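Local atomic coordinates of putative peptidase M23 (Pseudomonas aeruginosa PAO1, PDB entry 2HSI), a protein that is probably a zinc-dependent metalloendopeptidase of the M23 family, whose substrate is not established. Residues Q56-L61 with L266-V271; G38-D43 with V74-S79; L44-P49 with A91-H96; G83-E88 with F100-K105. All blocks are in the same frame, centred on the assembly; numbering follows the deposited sequence. Where two conformers were deposited one is given.

Contact 1: residues Q56-L61 with L266-V271; sequences QGKPVL and LNDARV
Asn267 lays its CB against the backbone of 56-61, only 3.2 Å from Pro59 O, and its CB is 3.7 Å from Val60 CG2. Val60 and Asn267 lie alongside each other. With CG held between backbone N and carbonyl carbon (chi1 50°), the Asn267 amide extends past Val60, where its two ends serve different partners. OD1 accepts from Gly75 N of strand 70-75; water 2, 2.7 Å from Asn267 OD1, also donates to it and accepts from Leu61 N. ND2 donates over 3.3 Å to water 1, next to Gln56.

Lys58 and Asp268 make the charged half of the contact. The lysine chain bends at chi2 (-94°) and again at chi4, which brings NZ to 2.9 Å from Asp268 OD2, on the anti side of that oxygen but tilted out of the carboxylate plane. Arg142 shares OD2, while Arg270 NH2 takes Asp268 OD1 at 2.7 Å, so a single carboxylate is gripped by three cations and its negative form is probably favoured. At the far end, Leu61 CD2 packs on Leu266 CD2.

Leu266 and Ala269 exchange two backbone hydrogen bonds around Asn267 and Asp268, both of which have positive phi: a tight two-residue beta hairpin, with a turn resembling type I', that docks the M23 peptidase family region onto the sheet of the N-terminal family region.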
loop_
_atom_site.group_PDB
_atom_site.type_symbol
_atom_site.label_atom_id
_atom_site.label_comp_id
_atom_site.label_asym_id
_atom_site.label_seq_id
_atom_site.Cartn_x
_atom_site.Cartn_y
_atom_site.Cartn_z
ATOM N N GLN A 56 1.550 -14.582 7.092
ATOM C CA GLN A 56 2.745 -15.158 6.447
ATOM C C GLN A 56 4.052 -14.627 7.065
ATOM O O GLN A 56 5.044 -14.421 6.366
ATOM C CB GLN A 56 2.696 -14.955 4.916
ATOM C CG GLN A 56 1.373 -15.425 4.271
ATOM C CD GLN A 56 1.207 -15.038 2.799
ATOM O OE1 GLN A 56 1.526 -13.923 2.384
ATOM N NE2 GLN A 56 0.663 -15.958 2.015
ATOM N N GLY A 57 4.027 -14.381 8.376
ATOM C CA GLY A 57 5.203 -13.881 9.109
ATOM C C GLY A 57 5.423 -12.369 9.075
ATOM O O GLY A 57 6.354 -11.866 9.692
ATOM N N LYS A 58 4.569 -11.652 8.354
ATOM C CA LYS A 58 4.684 -10.203 8.174
ATOM C C LYS A 58 3.657 -9.490 9.052
ATOM O O LYS A 58 2.493 -9.882 9.052
ATOM C CB LYS A 58 4.414 -9.831 6.716
ATOM C CG LYS A 58 5.238 -10.608 5.658
ATOM C CD LYS A 58 6.506 -9.864 5.268
ATOM C CE LYS A 58 7.389 -10.670 4.301
ATOM N NZ LYS A 58 6.823 -10.783 2.927
ATOM N N PRO A 59 4.073 -8.422 9.771
ATOM C CA PRO A 59 3.131 -7.669 10.614
ATOM C C PRO A 59 2.043 -6.972 9.799
ATOM O O PRO A 59 2.311 -6.463 8.703
ATOM C CB PRO A 59 4.040 -6.662 11.345
ATOM C CG PRO A 59 5.229 -6.521 10.483
ATOM C CD PRO A 59 5.438 -7.870 9.857
ATOM N N VAL A 60 0.826 -6.960 10.346
ATOM C CA VAL A 60 -0.377 -6.531 9.650
ATOM C C VAL A 60 -1.031 -5.334 10.362
ATOM O O VAL A 60 -0.987 -5.249 11.588
ATOM C CB VAL A 60 -1.379 -7.731 9.565
ATOM C CG1 VAL A 60 -2.770 -7.304 9.172
ATOM C CG2 VAL A 60 -0.850 -8.780 8.614
ATOM N N LEU A 61 -1.616 -4.429 9.572
ATOM C CA LEU A 61 -2.388 -3.266 10.056
ATOM C C LEU A 61 -3.578 -3.673 10.932
ATOM O O LEU A 61 -4.444 -4.459 10.520
ATOM C CB LEU A 61 -2.882 -2.431 8.867
ATOM C CG LEU A 61 -3.903 -1.296 9.072
ATOM C CD1 LEU A 61 -3.335 -0.250 9.996
ATOM C CD2 LEU A 61 -4.294 -0.669 7.742
ATOM N N LEU A 266 0.234 -3.496 1.734
ATOM C CA LEU A 266 -0.187 -3.818 3.099
ATOM C C LEU A 266 0.543 -5.091 3.463
ATOM O O LEU A 266 0.558 -6.038 2.672
ATOM C CB LEU A 266 -1.694 -4.088 3.171
ATOM C CG LEU A 266 -2.699 -2.934 3.223
ATOM C CD1 LEU A 266 -4.082 -3.459 2.855
ATOM C CD2 LEU A 266 -2.726 -2.299 4.606
ATOM N N ASN A 267 1.141 -5.114 4.651
ATOM C CA ASN A 267 1.942 -6.252 5.137
ATOM C C ASN A 267 2.871 -6.864 4.085
ATOM O O ASN A 267 2.912 -8.082 3.917
ATOM C CB ASN A 267 1.083 -7.343 5.829
ATOM C CG ASN A 267 -0.122 -7.788 5.004
ATOM O OD1 ASN A 267 -1.212 -7.238 5.142
ATOM N ND2 ASN A 267 0.079 -8.761 4.115
ATOM N N ASP A 268 3.599 -5.993 3.377
ATOM C CA ASP A 268 4.503 -6.393 2.288
ATOM C C ASP A 268 3.818 -7.195 1.167
ATOM O O ASP A 268 4.402 -8.134 0.601
ATOM C CB ASP A 268 5.742 -7.117 2.832
ATOM C CG ASP A 268 6.880 -7.216 1.812
ATOM O OD1 ASP A 268 6.995 -6.333 0.935
ATOM O OD2 ASP A 268 7.661 -8.189 1.906
ATOM N N ALA A 269 2.574 -6.820 0.863
ATOM C CA ALA A 269 1.843 -7.378 -0.256
ATOM C C ALA A 269 1.268 -6.238 -1.085
ATOM O O ALA A 269 0.483 -5.426 -0.571
ATOM C CB ALA A 269 0.731 -8.294 0.240
ATOM N N ARG A 270 1.664 -6.164 -2.359
ATOM C CA ARG A 270 1.052 -5.204 -3.288
ATOM C C ARG A 270 -0.370 -5.616 -3.616
ATOM O O ARG A 270 -0.636 -6.752 -4.038
ATOM C CB ARG A 270 1.861 -5.023 -4.584
ATOM C CG ARG A 270 2.871 -3.873 -4.554
ATOM C CD ARG A 270 4.246 -4.365 -4.170
ATOM N NE ARG A 270 4.399 -4.399 -2.733
ATOM C CZ ARG A 270 5.203 -5.217 -2.060
ATOM N NH1 ARG A 270 5.964 -6.117 -2.666
ATOM N NH2 ARG A 270 5.238 -5.130 -0.752
ATOM N N VAL A 271 -1.284 -4.679 -3.398
ATOM C CA VAL A 271 -2.698 -4.922 -3.588
ATOM C C VAL A 271 -3.295 -3.878 -4.520
ATOM O O VAL A 271 -2.644 -2.877 -4.843
ATOM C CB VAL A 271 -3.472 -5.000 -2.235
ATOM C CG1 VAL A 271 -2.944 -6.154 -1.378
ATOM C CG2 VAL A 271 -3.426 -3.659 -1.481
HETATM O O HOH W 1 2.143 -11.279 3.927
HETATM O O HOH W 2 -1.751 -5.119 6.725
#

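Contact 2: residues G38-D43 with V74-S79; sequences GVAVVD and VGIPLS
Val74 O is met by two groups of the neighbouring strand, one N-H and one CA-H: Ala40 N makes a hydrogen bond of 2.9 Å to it, and Val39 CA adds a CA-H...O contact of 3.3 Å to the same oxygen. Val39 CG1 also lies 3.7 Å from Val74 O, in line with a first torsion that sets this methyl anti to the backbone N (chi1 178°).

The reciprocal bond runs from Val74 N to Ala40 O, and it closes the hydrogen-bonded pair Ala40-Val74. Beside it, Val39 and Gly75 form a non-hydrogen-bonded pair, with CA atoms 4.9 Å apart. This is the antiparallel edge of a six-stranded sheet in which 39-43 is an outermost strand and 70-75 its neighbour, in a region assigned to the E-set clan of immunoglobulin-like domains. Past the end of strand 70-75 the ladder still gains a rung, as Ile76 N donates to Gly38 O at 2.9 Å.

Ala40 and Val74 send their side chains to one face of the sheet. Further along 39-43, Val42 crosses the Val74 side chain at an angle, CG2 meeting CG2 at 4.1 Å.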
loop_
_atom_site.group_PDB
_atom_site.type_symbol
_atom_site.label_atom_id
_atom_site.label_comp_id
_atom_site.label_asym_id
_atom_site.label_seq_id
_atom_site.Cartn_x
_atom_site.Cartn_y
_atom_site.Cartn_z
ATOM N N GLY A 38 -5.980 -8.762 -3.441
ATOM C CA GLY A 38 -7.039 -8.031 -2.749
ATOM C C GLY A 38 -6.788 -7.832 -1.261
ATOM O O GLY A 38 -5.643 -7.864 -0.810
ATOM N N VAL A 39 -7.866 -7.602 -0.513
ATOM C CA VAL A 39 -7.803 -7.241 0.910
ATOM C C VAL A 39 -8.820 -8.052 1.736
ATOM O O VAL A 39 -9.981 -8.183 1.351
ATOM C CB VAL A 39 -8.055 -5.709 1.120
ATOM C CG1 VAL A 39 -8.050 -5.330 2.614
ATOM C CG2 VAL A 39 -7.032 -4.853 0.360
ATOM N N ALA A 40 -8.391 -8.583 2.880
ATOM C CA ALA A 40 -9.332 -9.247 3.788
ATOM C C ALA A 40 -9.411 -8.480 5.091
ATOM O O ALA A 40 -8.379 -8.164 5.689
ATOM C CB ALA A 40 -8.902 -10.685 4.041
ATOM N N VAL A 41 -10.633 -8.179 5.524
ATOM C CA VAL A 41 -10.874 -7.565 6.830
ATOM C C VAL A 41 -11.236 -8.677 7.806
ATOM O O VAL A 41 -12.222 -9.384 7.607
ATOM C CB VAL A 41 -11.986 -6.488 6.775
ATOM C CG1 VAL A 41 -12.232 -5.879 8.174
ATOM C CG2 VAL A 41 -11.636 -5.397 5.745
ATOM N N VAL A 42 -10.413 -8.855 8.835
ATOM C CA VAL A 42 -10.547 -10.009 9.733
ATOM C C VAL A 42 -10.831 -9.566 11.166
ATOM O O VAL A 42 -10.054 -8.820 11.746
ATOM C CB VAL A 42 -9.281 -10.923 9.700
ATOM C CG1 VAL A 42 -9.499 -12.189 10.499
ATOM C CG2 VAL A 42 -8.891 -11.295 8.260
ATOM N N ASP A 43 -11.951 -10.035 11.717
ATOM C CA ASP A 43 -12.288 -9.873 13.138
ATOM C C ASP A 43 -11.211 -10.571 13.958
ATOM O O ASP A 43 -10.954 -11.756 13.790
ATOM C CB ASP A 43 -13.677 -10.490 13.398
ATOM C CG ASP A 43 -14.214 -10.241 14.830
ATOM O OD1 ASP A 43 -13.455 -9.880 15.747
ATOM O OD2 ASP A 43 -15.431 -10.425 15.039
ATOM N N VAL A 74 -5.829 -6.853 5.894
ATOM C CA VAL A 74 -4.755 -7.758 5.473
ATOM C C VAL A 74 -4.592 -7.713 3.960
ATOM O O VAL A 74 -5.556 -7.939 3.228
ATOM C CB VAL A 74 -5.053 -9.242 5.894
ATOM C CG1 VAL A 74 -3.858 -10.161 5.604
ATOM C CG2 VAL A 74 -5.441 -9.348 7.369
ATOM N N GLY A 75 -3.376 -7.425 3.501
ATOM C CA GLY A 75 -3.067 -7.461 2.072
ATOM C C GLY A 75 -2.800 -8.890 1.622
ATOM O O GLY A 75 -2.033 -9.606 2.264
ATOM N N ILE A 76 -3.443 -9.302 0.527
ATOM C CA ILE A 76 -3.287 -10.659 -0.011
ATOM C C ILE A 76 -2.444 -10.622 -1.287
ATOM O O ILE A 76 -2.870 -10.054 -2.291
ATOM C CB ILE A 76 -4.657 -11.324 -0.324
ATOM C CG1 ILE A 76 -5.652 -11.141 0.832
ATOM C CG2 ILE A 76 -4.476 -12.800 -0.693
ATOM C CD1 ILE A 76 -5.218 -11.736 2.166
ATOM N N PRO A 77 -1.236 -11.220 -1.252
ATOM C CA PRO A 77 -0.418 -11.199 -2.483
ATOM C C PRO A 77 -1.128 -11.807 -3.696
ATOM O O PRO A 77 -1.961 -12.710 -3.548
ATOM C CB PRO A 77 0.802 -12.028 -2.105
ATOM C CG PRO A 77 0.878 -11.942 -0.611
ATOM C CD PRO A 77 -0.531 -11.886 -0.139
ATOM N N LEU A 78 -0.807 -11.300 -4.880
ATOM C CA LEU A 78 -1.413 -11.776 -6.129
ATOM C C LEU A 78 -1.116 -13.261 -6.410
ATOM O O LEU A 78 -1.914 -13.951 -7.039
ATOM C CB LEU A 78 -0.989 -10.883 -7.305
ATOM C CG LEU A 78 -1.810 -10.949 -8.602
ATOM C CD1 LEU A 78 -3.231 -10.403 -8.427
ATOM C CD2 LEU A 78 -1.089 -10.220 -9.730
ATOM N N SER A 79 0.007 -13.754 -5.900
ATOM C CA SER A 79 0.385 -15.163 -6.052
ATOM C C SER A 79 -0.326 -16.134 -5.083
ATOM O O SER A 79 -0.162 -17.352 -5.194
ATOM C CB SER A 79 1.908 -15.314 -5.943
ATOM O OG SER A 79 2.365 -14.983 -4.647
#

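Contact 3: residues L44-P49 with A91-H96; sequences LGEEGP and AATGNH
The His96 ring is met around its edge, near its own plane: Leu44 O lies 3.0 Å from CE1, and the carboxylate of Glu46 comes up to NE2. No atom of 44-49 covers a ring face. Carboxylate and imidazole are nearly coplanar, their planes 27° apart, and Glu46 and His96 reach out to each other from their two loops.

His96 NE2 donates to Glu46 OE2 at 2.7 Å, with 152° at the hydrogen, and OE2 uses its anti lone pair, the one turned away from OE1. The Glu46 chain bends at chi2 (-77°), and this carries its carboxylate toward the 91-94 turn and the ring. The methyl CB of Ala91 rests 3.4 Å from OE2.

Two waters complete the link to the type I turn from Ala91 to Gly94. Water 3 donates to Glu46 OE2 and to Gly94 O, both at 2.7 Å, and accepts from Thr93 OG1. Water 4 donates to Glu46 OE1 at 2.9 Å and to Thr93 OG1, so both carboxylate oxygens are tied to the same threonine through water.

The other ring nitrogen, ND1, is hydrogen-bonded to Glu98. With a carboxylate at each nitrogen, His96 is probably often doubly protonated, which would make this surface join between two loops of the sheet partly ionic and possibly sensitive to pH.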
loop_
_atom_site.group_PDB
_atom_site.type_symbol
_atom_site.label_atom_id
_atom_site.label_comp_id
_atom_site.label_asym_id
_atom_site.label_seq_id
_atom_site.Cartn_x
_atom_site.Cartn_y
_atom_site.Cartn_z
ATOM N N LEU A 44 -10.567 -9.825 14.848
ATOM C CA LEU A 44 -9.500 -10.402 15.671
ATOM C C LEU A 44 -9.966 -11.070 16.964
ATOM O O LEU A 44 -9.170 -11.728 17.639
ATOM C CB LEU A 44 -8.425 -9.344 15.977
ATOM C CG LEU A 44 -7.692 -8.809 14.743
ATOM C CD1 LEU A 44 -6.535 -7.919 15.161
ATOM C CD2 LEU A 44 -7.171 -9.977 13.915
ATOM N N GLY A 45 -11.245 -10.915 17.306
ATOM C CA GLY A 45 -11.760 -11.385 18.604
ATOM C C GLY A 45 -11.082 -10.685 19.779
ATOM O O GLY A 45 -10.735 -11.324 20.782
ATOM N N GLU A 46 -10.838 -9.384 19.620
ATOM C CA GLU A 46 -10.167 -8.549 20.623
ATOM C C GLU A 46 -10.872 -7.181 20.702
ATOM O O GLU A 46 -11.302 -6.641 19.677
ATOM C CB GLU A 46 -8.677 -8.349 20.251
ATOM C CG GLU A 46 -7.806 -9.614 20.258
ATOM C CD GLU A 46 -7.386 -10.105 21.656
ATOM O OE1 GLU A 46 -7.508 -9.365 22.660
ATOM O OE2 GLU A 46 -6.914 -11.255 21.758
ATOM N N GLU A 47 -11.009 -6.629 21.909
ATOM C CA GLU A 47 -11.645 -5.308 22.095
ATOM C C GLU A 47 -10.933 -4.443 23.137
ATOM O O GLU A 47 -11.241 -3.257 23.263
ATOM C CB GLU A 47 -13.125 -5.455 22.487
ATOM C CG GLU A 47 -13.350 -6.073 23.879
ATOM C CD GLU A 47 -14.789 -6.013 24.336
ATOM O OE1 GLU A 47 -15.707 -6.100 23.505
ATOM O OE2 GLU A 47 -15.007 -5.862 25.547
ATOM N N GLY A 48 -9.999 -5.043 23.880
ATOM C CA GLY A 48 -9.234 -4.338 24.923
ATOM C C GLY A 48 -7.977 -3.670 24.385
ATOM O O GLY A 48 -8.052 -2.872 23.452
ATOM N N PRO A 49 -6.804 -3.976 24.984
ATOM C CA PRO A 49 -5.538 -3.413 24.506
ATOM C C PRO A 49 -5.301 -3.807 23.040
ATOM O O PRO A 49 -5.857 -4.822 22.591
ATOM C CB PRO A 49 -4.499 -4.052 25.439
ATOM C CG PRO A 49 -5.257 -4.406 26.653
ATOM C CD PRO A 49 -6.593 -4.859 26.140
ATOM N N ALA A 91 -1.716 -11.138 21.747
ATOM C CA ALA A 91 -2.298 -10.275 22.761
ATOM C C ALA A 91 -1.783 -10.700 24.139
ATOM O O ALA A 91 -1.444 -11.864 24.345
ATOM C CB ALA A 91 -3.823 -10.348 22.698
ATOM N N ALA A 92 -1.700 -9.744 25.064
ATOM C CA ALA A 92 -1.207 -10.011 26.423
ATOM C C ALA A 92 -1.962 -11.176 27.048
ATOM O O ALA A 92 -1.345 -12.072 27.619
ATOM C CB ALA A 92 -1.314 -8.760 27.306
ATOM N N THR A 93 -3.287 -11.179 26.878
ATOM C CA THR A 93 -4.155 -12.240 27.399
ATOM C C THR A 93 -4.021 -13.570 26.658
ATOM O O THR A 93 -4.773 -14.495 26.919
ATOM C CB THR A 93 -5.652 -11.825 27.379
ATOM O OG1 THR A 93 -5.991 -11.285 26.093
ATOM C CG2 THR A 93 -5.937 -10.785 28.460
ATOM N N GLY A 94 -3.091 -13.659 25.715
ATOM C CA GLY A 94 -2.814 -14.926 25.057
ATOM C C GLY A 94 -2.904 -14.863 23.550
ATOM O O GLY A 94 -3.762 -14.183 22.997
ATOM N N ASN A 95 -2.011 -15.595 22.893
ATOM C CA ASN A 95 -1.967 -15.631 21.442
ATOM C C ASN A 95 -3.003 -16.589 20.889
ATOM O O ASN A 95 -3.393 -17.546 21.564
ATOM C CB ASN A 95 -0.571 -16.026 20.952
ATOM C CG ASN A 95 0.492 -15.036 21.377
ATOM O OD1 ASN A 95 0.174 -13.938 21.834
ATOM N ND2 ASN A 95 1.763 -15.419 21.233
ATOM N N HIS A 96 -3.448 -16.321 19.666
ATOM C CA HIS A 96 -4.439 -17.167 19.001
ATOM C C HIS A 96 -4.363 -16.970 17.502
ATOM O O HIS A 96 -3.837 -15.971 17.035
ATOM C CB HIS A 96 -5.857 -16.881 19.514
ATOM C CG HIS A 96 -6.209 -15.422 19.581
ATOM N ND1 HIS A 96 -7.067 -14.830 18.681
ATOM C CD2 HIS A 96 -5.861 -14.456 20.462
ATOM C CE1 HIS A 96 -7.224 -13.557 18.998
ATOM N NE2 HIS A 96 -6.501 -13.302 20.072
HETATM O O HOH W 3 -5.993 -12.812 23.747
HETATM O O HOH W 4 -7.084 -8.746 25.430
#

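Contact 4: residues G83-E88 with F100-K105; sequences GPQKLE and FSVGSK
Gln85 N donates to Phe100 O at 2.7 Å, and Phe100 N returns a bond of 3.0 Å to Gln85 O, making Gln85-Phe100 a hydrogen-bonded antiparallel pair. Two residues along, Gly83 and Val102 form a second such pair: Gly83 N reaches Val102 O, and Val102 N reaches Gly83 O at 2.9 Å in a nearly straight bond (176° at the hydrogen). Between them, the non-hydrogen-bonded pair Pro84-Ser101 narrows to 4.4 Å from CA to CA, and Pro84 CA makes a CA-H...O contact with Phe100 O.

Gly83 O has a second donor. Gln85 NE2 folds back along its own strand and meets this oxygen from above the carbonyl plane at 3.2 Å, on the face opposite to Val102 N. A bend at chi2 (-78°) turns the amide back toward Gly83, and OE1 is left to bond Tyr55 OH of strand 52-55.

The folded chain also serves as packing surface. Gln85 CB sits over one face of the Phe100 ring in a CH-pi contact, 3.6 Å from the centroid, and Gln85 CG touches Val102 CG2 at 3.5 Å. Leu87 CB instead comes to the ring edge, 4.3 Å from Phe100 CE2.

This pairing joins the two strands of the hairpin 83-90/96-102. Chemically, each end of the glutamine amide has a partner, NE2 Gly83 O and OE1 Tyr55 OH, which probably fixes its rotation and lets a polar residue offer its aliphatic carbons to Phe100 and Val102.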
loop_
_atom_site.group_PDB
_atom_site.type_symbol
_atom_site.label_atom_id
_atom_site.label_comp_id
_atom_site.label_asym_id
_atom_site.label_seq_id
_atom_site.Cartn_x
_atom_site.Cartn_y
_atom_site.Cartn_z
ATOM N N GLY A 83 -8.252 -20.201 -1.017
ATOM C CA GLY A 83 -8.398 -21.195 0.037
ATOM C C GLY A 83 -8.365 -20.560 1.419
ATOM O O GLY A 83 -8.291 -19.325 1.541
ATOM N N PRO A 84 -8.404 -21.398 2.470
ATOM C CA PRO A 84 -8.330 -20.916 3.851
ATOM C C PRO A 84 -6.949 -20.349 4.144
ATOM O O PRO A 84 -5.947 -20.851 3.614
ATOM C CB PRO A 84 -8.548 -22.180 4.692
ATOM C CG PRO A 84 -9.028 -23.234 3.747
ATOM C CD PRO A 84 -8.506 -22.871 2.403
ATOM N N GLN A 85 -6.907 -19.308 4.979
ATOM C CA GLN A 85 -5.654 -18.649 5.392
ATOM C C GLN A 85 -5.671 -18.464 6.899
ATOM O O GLN A 85 -6.738 -18.487 7.501
ATOM C CB GLN A 85 -5.521 -17.263 4.764
ATOM C CG GLN A 85 -5.882 -17.177 3.309
ATOM C CD GLN A 85 -4.801 -17.701 2.427
ATOM O OE1 GLN A 85 -3.614 -17.494 2.697
ATOM N NE2 GLN A 85 -5.192 -18.389 1.355
ATOM N N LYS A 86 -4.497 -18.271 7.492
ATOM C CA LYS A 86 -4.351 -18.129 8.942
ATOM C C LYS A 86 -3.710 -16.776 9.260
ATOM O O LYS A 86 -2.784 -16.353 8.580
ATOM C CB LYS A 86 -3.474 -19.253 9.521
ATOM C CG LYS A 86 -4.044 -20.657 9.356
ATOM C CD LYS A 86 -3.039 -21.733 9.740
ATOM C CE LYS A 86 -3.584 -23.127 9.426
ATOM N NZ LYS A 86 -2.614 -24.190 9.809
ATOM N N LEU A 87 -4.226 -16.110 10.286
ATOM C CA LEU A 87 -3.625 -14.905 10.832
ATOM C C LEU A 87 -3.194 -15.223 12.255
ATOM O O LEU A 87 -3.982 -15.760 13.029
ATOM C CB LEU A 87 -4.664 -13.785 10.807
ATOM C CG LEU A 87 -4.312 -12.327 11.050
ATOM C CD1 LEU A 87 -3.404 -11.753 9.953
ATOM C CD2 LEU A 87 -5.613 -11.572 11.072
ATOM N N GLU A 88 -1.936 -14.943 12.586
ATOM C CA GLU A 88 -1.452 -15.092 13.949
ATOM C C GLU A 88 -1.760 -13.805 14.732
ATOM O O GLU A 88 -1.372 -12.711 14.321
ATOM C CB GLU A 88 0.052 -15.370 13.970
ATOM C CG GLU A 88 0.465 -16.673 13.313
ATOM C CD GLU A 88 1.963 -16.887 13.340
ATOM O OE1 GLU A 88 2.685 -16.132 12.651
ATOM O OE2 GLU A 88 2.422 -17.805 14.056
ATOM N N PHE A 100 -9.283 -17.000 7.875
ATOM C CA PHE A 100 -10.102 -16.287 6.927
ATOM C C PHE A 100 -9.983 -16.998 5.578
ATOM O O PHE A 100 -9.217 -17.935 5.449
ATOM C CB PHE A 100 -9.741 -14.796 6.869
ATOM C CG PHE A 100 -8.342 -14.502 6.368
ATOM C CD1 PHE A 100 -8.136 -14.131 5.049
ATOM C CD2 PHE A 100 -7.246 -14.540 7.232
ATOM C CE1 PHE A 100 -6.849 -13.829 4.589
ATOM C CE2 PHE A 100 -5.961 -14.244 6.783
ATOM C CZ PHE A 100 -5.766 -13.881 5.453
ATOM N N SER A 101 -10.752 -16.568 4.591
ATOM C CA SER A 101 -10.747 -17.254 3.302
ATOM C C SER A 101 -10.392 -16.292 2.186
ATOM O O SER A 101 -10.814 -15.134 2.189
ATOM C CB SER A 101 -12.111 -17.902 3.038
ATOM O OG SER A 101 -12.410 -18.859 4.042
ATOM N N VAL A 102 -9.597 -16.780 1.242
ATOM C CA VAL A 102 -9.325 -16.045 0.015
ATOM C C VAL A 102 -10.115 -16.728 -1.113
ATOM O O VAL A 102 -9.946 -17.929 -1.363
ATOM C CB VAL A 102 -7.805 -15.963 -0.271
ATOM C CG1 VAL A 102 -7.520 -15.419 -1.662
ATOM C CG2 VAL A 102 -7.108 -15.076 0.777
ATOM N N GLY A 103 -11.008 -15.966 -1.739
ATOM C CA GLY A 103 -11.793 -16.453 -2.876
ATOM C C GLY A 103 -11.050 -16.178 -4.166
ATOM O O GLY A 103 -9.976 -15.589 -4.144
ATOM N N SER A 104 -11.609 -16.597 -5.296
ATOM C CA SER A 104 -10.910 -16.442 -6.573
ATOM C C SER A 104 -11.315 -15.169 -7.311
ATOM O O SER A 104 -12.415 -14.652 -7.106
ATOM C CB SER A 104 -11.118 -17.673 -7.464
ATOM O OG SER A 104 -12.481 -17.833 -7.795
ATOM N N LYS A 105 -10.409 -14.669 -8.153
ATOM C CA LYS A 105 -10.714 -13.583 -9.083
ATOM C C LYS A 105 -10.025 -13.819 -10.428
ATOM O O LYS A 105 -10.560 -13.474 -11.483
ATOM C CB LYS A 105 -10.299 -12.226 -8.510
ATOM C CG LYS A 105 -11.037 -11.049 -9.134
ATOM C CD LYS A 105 -10.341 -9.726 -8.874
ATOM C CE LYS A 105 -10.960 -8.632 -9.723
ATOM N NZ LYS A 105 -10.240 -7.332 -9.646
#

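Contacts 1, 2 and 4 converge on one six-stranded sheet, and contact 3 joins loops at its far end. The centres of contacts 2 and 4 are about 8 Å apart, and the Phe100 ring bridges them: its CD1 lies 3.7 Å from Ala40 CB. Leu87 of contact 4 reaches two ways, with CD2 3.6 Å from Leu44 CD2 of contact 3 and CD1 4.1 Å from Val60 CG2 of contact 1. Contacts 1 and 3, centred about 19 Å apart, do not touch. The zinc ligands His180, Asp184, His259 and His261 lie away from all four; strand 260-266 carries His261 and leads into the turn of contact 1.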